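Local coordinates for protein lipid II:glycine glycyltransferase (Staphylococcus aureus, PDB 6SNR) that probably transfers the first glycine of the pentaglycine bridge from glycyl-tRNA to the lysine side chain of lipid II in peptidoglycan synthesis, at residues A[55-60]-A[70-75]; A[154-159]-A[340-345]; A[237-242]-A[290-295]. One frame throughout, in Å; residues are numbered along the deposited sequence.

Contact 1 (A[55-60]-A[70-75]); sequences AQLLFK and CYISRG
The Phe-59 ring meets Cys-70 obliquely: CB of Cys-70 is 3.5 Å from CE1 of Phe-59, and SG of Cys-70 stands 4.3 Å from the ring centroid, 35° off the normal, a sulfur-aromatic contact. Holding SG anti to the backbone N (chi1 180°) also brings the sulfur to 3.8 Å from CG of Leu-57. On the Tyr-71 ring, one face carries CB of Ser-73 toward its rim, while the hydroxyl bonds to Asp-108 and Gln-143. The backbones form the antiparallel beta hairpin of strands 50-61 and 68-78. Leu-58 and Tyr-71 are its hydrogen-bonded pair here: N of Tyr-71 reaches O of Leu-58 at 2.7 Å, almost straight (178°), and the return bond from N of Leu-58 to O of Tyr-71 is 2.9 Å. Phe-59 and Cys-70 make the adjoining non-hydrogen-bonded pair. Beyond Tyr-71 a water takes over, accepting from N of Ser-73 and lying within bonding distance of O of Gln-56 and O of Tyr-71, as the chain enters a type II turn from Ile-72 to Gly-75. Leu-57 and Ile-72 run side by side, their CD1 atoms 3.8 Å apart.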
loop_
_atom_site.group_PDB
_atom_site.type_symbol
_atom_site.label_atom_id
_atom_site.label_comp_id
_atom_site.label_asym_id
_atom_site.label_seq_id
_atom_site.Cartn_x
_atom_site.Cartn_y
_atom_site.Cartn_z
ATOM N N ALA A 55 7.721 -12.414 -18.399
ATOM C CA ALA A 55 6.389 -11.826 -18.400
ATOM C C ALA A 55 5.359 -12.872 -18.040
ATOM O O ALA A 55 5.471 -14.049 -18.399
ATOM C CB ALA A 55 6.098 -11.166 -19.750
ATOM N N GLN A 56 4.372 -12.456 -17.274
ATOM C CA GLN A 56 3.223 -13.214 -16.955
ATOM C C GLN A 56 2.017 -12.632 -17.710
ATOM O O GLN A 56 1.685 -11.459 -17.584
ATOM C CB GLN A 56 2.955 -13.130 -15.456
ATOM C CG GLN A 56 1.784 -13.904 -15.035
ATOM C CD GLN A 56 1.748 -14.052 -13.550
ATOM O OE1 GLN A 56 1.394 -13.109 -12.819
ATOM N NE2 GLN A 56 2.146 -15.204 -13.095
ATOM N N LEU A 57 1.427 -13.450 -18.548
ATOM C CA LEU A 57 0.294 -13.088 -19.420
ATOM C C LEU A 57 -0.970 -13.564 -18.811
ATOM O O LEU A 57 -1.095 -14.756 -18.434
ATOM C CB LEU A 57 0.479 -13.774 -20.818
ATOM C CG LEU A 57 1.557 -13.286 -21.775
ATOM C CD1 LEU A 57 2.953 -13.161 -21.244
ATOM C CD2 LEU A 57 1.535 -14.212 -23.009
ATOM N N LEU A 58 -1.971 -12.694 -18.681
ATOM C CA LEU A 58 -3.258 -13.079 -18.208
ATOM C C LEU A 58 -4.212 -13.001 -19.381
ATOM O O LEU A 58 -4.289 -11.993 -20.077
ATOM C CB LEU A 58 -3.773 -12.155 -17.090
ATOM C CG LEU A 58 -2.938 -12.266 -15.806
ATOM C CD1 LEU A 58 -3.369 -11.216 -14.764
ATOM C CD2 LEU A 58 -3.080 -13.648 -15.223
ATOM N N PHE A 59 -4.985 -14.054 -19.540
ATOM C CA PHE A 59 -6.046 -14.108 -20.569
ATOM C C PHE A 59 -7.444 -14.171 -20.007
ATOM O O PHE A 59 -7.706 -14.878 -19.012
ATOM C CB PHE A 59 -5.824 -15.401 -21.445
ATOM C CG PHE A 59 -4.611 -15.348 -22.280
ATOM C CD1 PHE A 59 -4.622 -14.857 -23.559
ATOM C CD2 PHE A 59 -3.399 -15.849 -21.824
ATOM C CE1 PHE A 59 -3.485 -14.810 -24.323
ATOM C CE2 PHE A 59 -2.267 -15.786 -22.576
ATOM C CZ PHE A 59 -2.275 -15.271 -23.849
ATOM N N LYS A 60 -8.395 -13.522 -20.713
ATOM C CA LYS A 60 -9.782 -13.604 -20.316
ATOM C C LYS A 60 -10.628 -13.501 -21.572
ATOM O O LYS A 60 -10.367 -12.673 -22.409
ATOM C CB LYS A 60 -10.192 -12.528 -19.328
ATOM C CG LYS A 60 -11.601 -12.683 -18.751
ATOM C CD LYS A 60 -11.870 -11.698 -17.638
ATOM C CE LYS A 60 -13.328 -11.672 -17.231
ATOM N NZ LYS A 60 -13.546 -10.827 -16.008
ATOM N N CYS A 70 -5.228 -10.572 -24.110
ATOM C CA CYS A 70 -3.945 -10.891 -23.455
ATOM C C CYS A 70 -3.482 -9.662 -22.702
ATOM O O CYS A 70 -3.095 -8.652 -23.303
ATOM C CB CYS A 70 -2.880 -11.317 -24.477
ATOM S SG CYS A 70 -1.274 -11.713 -23.745
ATOM N N TYR A 71 -3.490 -9.723 -21.364
ATOM C CA TYR A 71 -3.089 -8.572 -20.577
ATOM C C TYR A 71 -1.868 -8.926 -19.726
ATOM O O TYR A 71 -1.954 -9.831 -18.866
ATOM C CB TYR A 71 -4.256 -8.112 -19.717
ATOM C CG TYR A 71 -3.991 -6.922 -18.805
ATOM C CD1 TYR A 71 -3.105 -5.902 -19.154
ATOM C CD2 TYR A 71 -4.577 -6.893 -17.536
ATOM C CE1 TYR A 71 -2.826 -4.842 -18.282
ATOM C CE2 TYR A 71 -4.311 -5.832 -16.657
ATOM C CZ TYR A 71 -3.461 -4.812 -17.054
ATOM O OH TYR A 71 -3.180 -3.790 -16.139
ATOM N N ILE A 72 -0.782 -8.245 -19.995
ATOM C CA ILE A 72 0.510 -8.417 -19.295
ATOM C C ILE A 72 0.578 -7.305 -18.265
ATOM O O ILE A 72 1.198 -6.264 -18.492
ATOM C CB ILE A 72 1.730 -8.412 -20.231
ATOM C CG1 ILE A 72 1.523 -9.413 -21.394
ATOM C CG2 ILE A 72 3.025 -8.718 -19.460
ATOM C CD1 ILE A 72 2.680 -9.585 -22.342
ATOM N N SER A 73 -0.079 -7.539 -17.131
ATOM C CA SER A 73 -0.347 -6.431 -16.139
ATOM C C SER A 73 0.939 -6.055 -15.405
ATOM O O SER A 73 1.544 -6.866 -14.658
ATOM C CB SER A 73 -1.439 -6.855 -15.129
ATOM O OG SER A 73 -1.152 -8.108 -14.462
ATOM N N ARG A 74 1.401 -4.813 -15.628
ATOM C CA ARG A 74 2.691 -4.315 -15.147
ATOM C C ARG A 74 3.927 -5.108 -15.646
ATOM O O ARG A 74 4.989 -5.062 -15.063
ATOM C CB ARG A 74 2.687 -4.173 -13.615
ATOM C CG ARG A 74 1.715 -3.092 -13.118
ATOM C CD ARG A 74 2.345 -1.760 -13.274
ATOM N NE ARG A 74 1.547 -0.667 -12.686
ATOM C CZ ARG A 74 1.099 0.404 -13.340
ATOM N NH1 ARG A 74 1.295 0.549 -14.646
ATOM N NH2 ARG A 74 0.466 1.356 -12.607
ATOM N N GLY A 75 3.773 -5.767 -16.794
ATOM C CA GLY A 75 4.903 -6.292 -17.574
ATOM C C GLY A 75 5.006 -5.579 -18.899
ATOM O O GLY A 75 4.287 -4.583 -19.111
HETATM O O HOH W 1 -0.573 -10.301 -16.687
#

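Contact 2 (A[154-159]-A[340-345])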
loop_
_atom_site.group_PDB
_atom_site.type_symbol
_atom_site.label_atom_id
_atom_site.label_comp_id
_atom_site.label_asym_id
_atom_site.label_seq_id
_atom_site.Cartn_x
_atom_site.Cartn_y
_atom_site.Cartn_z
ATOM N N LYS A 154 15.068 5.007 4.928
ATOM C CA LYS A 154 15.367 6.130 5.830
ATOM C C LYS A 154 15.226 5.658 7.246
ATOM O O LYS A 154 14.483 4.730 7.525
ATOM C CB LYS A 154 14.334 7.240 5.580
ATOM C CG LYS A 154 14.575 7.967 4.299
ATOM C CD LYS A 154 13.576 9.068 4.086
ATOM C CE LYS A 154 13.992 9.871 2.902
ATOM N NZ LYS A 154 12.956 10.843 2.536
ATOM N N ASN A 155 15.927 6.321 8.176
ATOM C CA ASN A 155 15.677 6.068 9.589
ATOM C C ASN A 155 14.347 6.668 10.044
ATOM O O ASN A 155 13.701 7.419 9.301
ATOM C CB ASN A 155 16.867 6.472 10.501
ATOM C CG ASN A 155 17.092 7.974 10.593
ATOM O OD1 ASN A 155 16.163 8.769 10.597
ATOM N ND2 ASN A 155 18.376 8.373 10.671
ATOM N N ASP A 156 13.916 6.289 11.238
ATOM C CA ASP A 156 12.614 6.758 11.762
ATOM C C ASP A 156 12.484 8.272 11.725
ATOM O O ASP A 156 11.448 8.815 11.326
ATOM C CB ASP A 156 12.361 6.249 13.174
ATOM C CG ASP A 156 12.139 4.770 13.252
ATOM O OD1 ASP A 156 12.111 4.078 12.199
ATOM O OD2 ASP A 156 12.012 4.260 14.389
ATOM N N ASP A 157 13.518 8.989 12.186
ATOM C CA ASP A 157 13.447 10.455 12.189
ATOM C C ASP A 157 13.424 11.037 10.795
ATOM O O ASP A 157 12.641 11.900 10.516
ATOM C CB ASP A 157 14.644 11.063 12.984
ATOM C CG ASP A 157 14.391 12.504 13.416
ATOM O OD1 ASP A 157 13.472 12.707 14.256
ATOM O OD2 ASP A 157 15.081 13.439 12.926
ATOM N N GLU A 158 14.267 10.552 9.880
ATOM C CA GLU A 158 14.270 11.044 8.506
ATOM C C GLU A 158 12.919 10.783 7.808
ATOM O O GLU A 158 12.448 11.588 7.026
ATOM C CB GLU A 158 15.341 10.333 7.682
ATOM C CG GLU A 158 16.806 10.577 8.033
ATOM C CD GLU A 158 17.729 9.695 7.162
ATOM O OE1 GLU A 158 18.426 10.265 6.280
ATOM O OE2 GLU A 158 17.731 8.430 7.299
ATOM N N LEU A 159 12.345 9.632 8.110
ATOM C CA LEU A 159 11.058 9.241 7.504
ATOM C C LEU A 159 9.947 10.197 7.953
ATOM O O LEU A 159 9.245 10.796 7.132
ATOM C CB LEU A 159 10.724 7.802 7.856
ATOM C CG LEU A 159 9.400 7.244 7.324
ATOM C CD1 LEU A 159 9.307 7.346 5.795
ATOM C CD2 LEU A 159 9.225 5.807 7.815
ATOM N N MET A 340 3.382 0.932 9.370
ATOM C CA MET A 340 3.448 0.067 8.175
ATOM C C MET A 340 4.650 0.428 7.327
ATOM O O MET A 340 5.319 -0.467 6.775
ATOM C CB MET A 340 2.145 0.105 7.343
ATOM C CG MET A 340 1.000 -0.636 8.029
ATOM S SD MET A 340 -0.472 -0.797 7.019
ATOM C CE MET A 340 -0.852 0.893 6.701
ATOM N N MET A 341 4.979 1.709 7.257
ATOM C CA MET A 341 6.160 2.132 6.524
ATOM C C MET A 341 7.393 1.563 7.173
ATOM O O MET A 341 8.287 1.059 6.497
ATOM C CB MET A 341 6.249 3.628 6.435
ATOM C CG MET A 341 5.227 4.276 5.520
ATOM S SD MET A 341 5.387 6.082 5.666
ATOM C CE MET A 341 4.071 6.641 4.586
ATOM N N LYS A 342 7.470 1.638 8.506
ATOM C CA LYS A 342 8.622 1.083 9.209
ATOM C C LYS A 342 8.731 -0.439 9.024
ATOM O O LYS A 342 9.838 -0.921 8.776
ATOM C CB LYS A 342 8.610 1.484 10.704
ATOM C CG LYS A 342 8.870 2.976 10.909
ATOM C CD LYS A 342 8.909 3.307 12.411
ATOM C CE LYS A 342 7.721 2.707 13.160
ATOM N NZ LYS A 342 7.674 3.076 14.612
ATOM N N TYR A 343 7.606 -1.164 9.100
ATOM C CA TYR A 343 7.565 -2.601 8.895
ATOM C C TYR A 343 8.048 -2.918 7.482
ATOM O O TYR A 343 8.832 -3.848 7.275
ATOM C CB TYR A 343 6.137 -3.170 9.059
ATOM C CG TYR A 343 6.063 -4.650 8.780
ATOM C CD1 TYR A 343 5.867 -5.140 7.507
ATOM C CD2 TYR A 343 6.237 -5.571 9.796
ATOM C CE1 TYR A 343 5.839 -6.491 7.261
ATOM C CE2 TYR A 343 6.210 -6.926 9.562
ATOM C CZ TYR A 343 5.969 -7.391 8.287
ATOM O OH TYR A 343 5.941 -8.741 8.016
ATOM N N ALA A 344 7.576 -2.147 6.532
ATOM C CA ALA A 344 7.921 -2.383 5.131
ATOM C C ALA A 344 9.441 -2.214 4.950
ATOM O O ALA A 344 10.106 -3.048 4.312
ATOM C CB ALA A 344 7.150 -1.435 4.204
ATOM N N ARG A 345 10.006 -1.131 5.496
ATOM C CA ARG A 345 11.447 -0.881 5.425
ATOM C C ARG A 345 12.218 -2.066 6.041
ATOM O O ARG A 345 13.215 -2.563 5.458
ATOM C CB ARG A 345 11.798 0.410 6.203
ATOM C CG ARG A 345 13.300 0.700 6.286
ATOM C CD ARG A 345 13.631 1.826 7.288
ATOM N NE ARG A 345 13.311 1.378 8.648
ATOM C CZ ARG A 345 12.886 2.168 9.637
ATOM N NH1 ARG A 345 12.756 3.481 9.472
ATOM N NH2 ARG A 345 12.556 1.618 10.801
#
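Arg-345 grips Asp-156 end-on, with NH1 and NH2 both donating to the single oxygen OD1 of Asp-156. Each nitrogen lies 2.9 Å from that OD1, with both N-H...O angles near 144°. The oxygen is met nearly along its C-O axis and sits in the guanidinium plane, which is turned only 22° from the carboxylate, so this salt bridge is almost flat. NH1 of Arg-345 has a second acceptor, the backbone O of Lys-154 at 2.9 Å, tilted from the guanidinium plane. The side chain reaches both because its CG is anti to the backbone N (chi1 175°) and the chain then bends at chi3. Lys-342 runs across Asp-156, nearly perpendicular to it, laying its CD 3.3 Å from OD1 of Asp-156; its ammonium is farther off, with NZ 4.5 Å from OD2 of Asp-156, close enough for a long-range attraction at most. Behind these polar groups Leu-159 points toward helix 332-347 and sets CD2 3.9 Å from CB of Met-341. The salt bridge thus ties the first turn of helix 156-162 to the flank of helix 332-347. That first turn is fixed by a capping box: Asn-155, at the N-cap, accepts from N of Glu-158 through OD1 at 2.7 Å, and OE2 of Glu-158 accepts from N of Asn-155 at 2.9 Å. Farther out, the backbone O of Asp-156 bonds to the hydroxyl of Tyr-338, and Met-341 packs on Tyr-352 and Phe-354 of strand 351-356 and on Trp-377.

Contact 3 (A[237-242]-A[290-295])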
loop_
_atom_site.group_PDB
_atom_site.type_symbol
_atom_site.label_atom_id
_atom_site.label_comp_id
_atom_site.label_asym_id
_atom_site.label_seq_id
_atom_site.Cartn_x
_atom_site.Cartn_y
_atom_site.Cartn_z
ATOM N N GLU A 237 -4.684 -2.018 28.875
ATOM C CA GLU A 237 -3.320 -1.595 28.686
ATOM C C GLU A 237 -3.169 -0.128 29.089
ATOM O O GLU A 237 -2.195 0.247 29.741
ATOM C CB GLU A 237 -2.876 -1.761 27.228
ATOM C CG GLU A 237 -2.682 -3.201 26.752
ATOM C CD GLU A 237 -1.946 -3.257 25.413
ATOM O OE1 GLU A 237 -2.034 -2.287 24.631
ATOM O OE2 GLU A 237 -1.258 -4.255 25.144
ATOM N N ASN A 238 -4.138 0.684 28.699
ATOM C CA ASN A 238 -4.051 2.130 28.926
ATOM C C ASN A 238 -4.210 2.472 30.391
ATOM O O ASN A 238 -3.520 3.373 30.874
ATOM C CB ASN A 238 -5.048 2.888 28.097
ATOM C CG ASN A 238 -4.723 2.840 26.617
ATOM O OD1 ASN A 238 -3.977 1.965 26.157
ATOM N ND2 ASN A 238 -5.248 3.787 25.885
ATOM N N ILE A 239 -5.076 1.729 31.067
ATOM C CA ILE A 239 -5.230 1.826 32.542
ATOM C C ILE A 239 -3.894 1.515 33.245
ATOM O O ILE A 239 -3.460 2.237 34.141
ATOM C CB ILE A 239 -6.400 0.935 33.060
ATOM C CG1 ILE A 239 -7.744 1.512 32.558
ATOM C CG2 ILE A 239 -6.340 0.801 34.599
ATOM C CD1 ILE A 239 -8.985 0.649 32.711
ATOM N N ALA A 240 -3.193 0.469 32.811
ATOM C CA ALA A 240 -1.859 0.203 33.344
ATOM C C ALA A 240 -0.894 1.352 33.136
ATOM O O ALA A 240 -0.109 1.668 34.029
ATOM C CB ALA A 240 -1.299 -1.085 32.736
ATOM N N LYS A 241 -0.925 1.971 31.949
ATOM C CA LYS A 241 -0.117 3.132 31.662
ATOM C C LYS A 241 -0.492 4.278 32.643
ATOM O O LYS A 241 0.390 4.963 33.112
ATOM C CB LYS A 241 -0.325 3.575 30.206
ATOM C CG LYS A 241 0.405 4.828 29.736
ATOM C CD LYS A 241 0.218 5.102 28.232
ATOM C CE LYS A 241 -1.257 5.281 27.832
ATOM N NZ LYS A 241 -1.507 6.243 26.714
ATOM N N VAL A 242 -1.787 4.482 32.895
ATOM C CA VAL A 242 -2.219 5.579 33.779
ATOM C C VAL A 242 -1.724 5.311 35.200
ATOM O O VAL A 242 -1.212 6.205 35.842
ATOM C CB VAL A 242 -3.745 5.801 33.727
ATOM C CG1 VAL A 242 -4.196 6.786 34.826
ATOM C CG2 VAL A 242 -4.157 6.316 32.363
ATOM N N ASP A 290 -12.937 6.796 32.979
ATOM C CA ASP A 290 -13.486 6.783 31.608
ATOM C C ASP A 290 -13.045 5.493 30.897
ATOM O O ASP A 290 -13.862 4.843 30.214
ATOM C CB ASP A 290 -13.039 8.018 30.818
ATOM C CG ASP A 290 -13.525 9.340 31.404
ATOM O OD1 ASP A 290 -14.473 9.367 32.211
ATOM O OD2 ASP A 290 -12.985 10.385 30.974
ATOM N N LEU A 291 -11.789 5.107 31.113
ATOM C CA LEU A 291 -11.232 3.847 30.544
ATOM C C LEU A 291 -11.878 2.606 31.136
ATOM O O LEU A 291 -12.064 1.601 30.443
ATOM C CB LEU A 291 -9.721 3.771 30.723
ATOM C CG LEU A 291 -8.949 4.766 29.871
ATOM C CD1 LEU A 291 -7.533 4.903 30.372
ATOM C CD2 LEU A 291 -8.995 4.333 28.402
ATOM N N GLU A 292 -12.208 2.654 32.433
ATOM C CA GLU A 292 -12.983 1.602 33.037
ATOM C C GLU A 292 -14.350 1.411 32.433
ATOM O O GLU A 292 -14.771 0.244 32.289
ATOM C CB GLU A 292 -13.155 1.849 34.552
ATOM C CG GLU A 292 -11.913 1.538 35.337
ATOM C CD GLU A 292 -11.921 2.088 36.765
ATOM O OE1 GLU A 292 -12.896 2.764 37.152
ATOM O OE2 GLU A 292 -10.947 1.836 37.494
ATOM N N ALA A 293 -15.030 2.519 32.095
ATOM C CA ALA A 293 -16.333 2.535 31.431
ATOM C C ALA A 293 -16.176 1.869 30.079
ATOM O O ALA A 293 -16.939 0.994 29.714
ATOM C CB ALA A 293 -16.856 3.964 31.264
ATOM N N LEU A 294 -15.123 2.250 29.378
ATOM C CA LEU A 294 -14.842 1.633 28.072
ATOM C C LEU A 294 -14.527 0.158 28.186
ATOM O O LEU A 294 -14.945 -0.641 27.341
ATOM C CB LEU A 294 -13.712 2.357 27.373
ATOM C CG LEU A 294 -13.445 1.899 25.945
ATOM C CD1 LEU A 294 -14.643 2.174 25.059
ATOM C CD2 LEU A 294 -12.196 2.609 25.435
ATOM N N GLU A 295 -13.773 -0.227 29.198
ATOM C CA GLU A 295 -13.465 -1.609 29.407
ATOM C C GLU A 295 -14.734 -2.442 29.599
ATOM O O GLU A 295 -14.800 -3.572 29.120
ATOM C CB GLU A 295 -12.528 -1.763 30.587
ATOM C CG GLU A 295 -11.918 -3.144 30.709
ATOM C CD GLU A 295 -11.050 -3.277 31.953
ATOM O OE1 GLU A 295 -11.107 -2.397 32.856
ATOM O OE2 GLU A 295 -10.327 -4.277 32.038
#
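Segments 237-242 and 290-295 are helical and run nearly antiparallel, their N-to-C directions 161° apart, with axes approaching to 9.9 Å and the CA atoms of Ile-239 and Leu-291 closest in register at 6.6 Å. Ile-239 and Leu-291 carry the interface; their side chains lie antiparallel, each running past the other toward the opposite helix. CG1 of Ile-239 comes to 3.5 Å from CB of Leu-291, the tightest approach between the segments; with CG1 anti to the carbonyl carbon (chi1 -68°), the isoleucine extends CD1 onward to Glu-292 and Glu-295. Leu-291 in turn sets CD1 against two residues one turn apart, 3.9 Å from CB of Asn-238 and 4.2 Å from CG2 of Val-242. At the margin the methyl CD1 of Ile-239 packs 4.0 Å from CG of Glu-292 and 3.7 Å from OE1 of Glu-295, the side chains of Ile-239 and Glu-295 standing roughly perpendicular. Both carboxylates have charge partners just before the segments: Glu-292 in a salt bridge with Arg-289, Glu-295 with Lys-236. The contact is therefore apolar at its centre with acidic side chains along one margin. It lies at the base of the long antiparallel helical hairpin, a coiled-coil-like arm built from helices 235-262 and 267-297. Val-242 continues the packing onto Asn-284 and Leu-287 of helix 267-297, while Asn-238 and Leu-294 touch Leu-233 of strand 226-233, where the arm joins the sheet.

The three contacts sample separate parts of one FemABX-family chain and do not touch. Contact 1 lies in the mixed sheet that holds strands 50-61 and 68-78, on the opposite side of the chain's centre from both others: its centre is 33 Å from that of contact 2 and 52 Å from that of contact 3. Contact 2 joins two helices, of which 332-347 packs on strands of the second mixed sheet. Contact 3 is at the root of the helical arm, and its two segments fall between those of contact 2 in sequence; their centres are 30 Å apart and their nearest atoms about 15 Å. All three are described here as structural packing, with no catalytic role assigned to their residues.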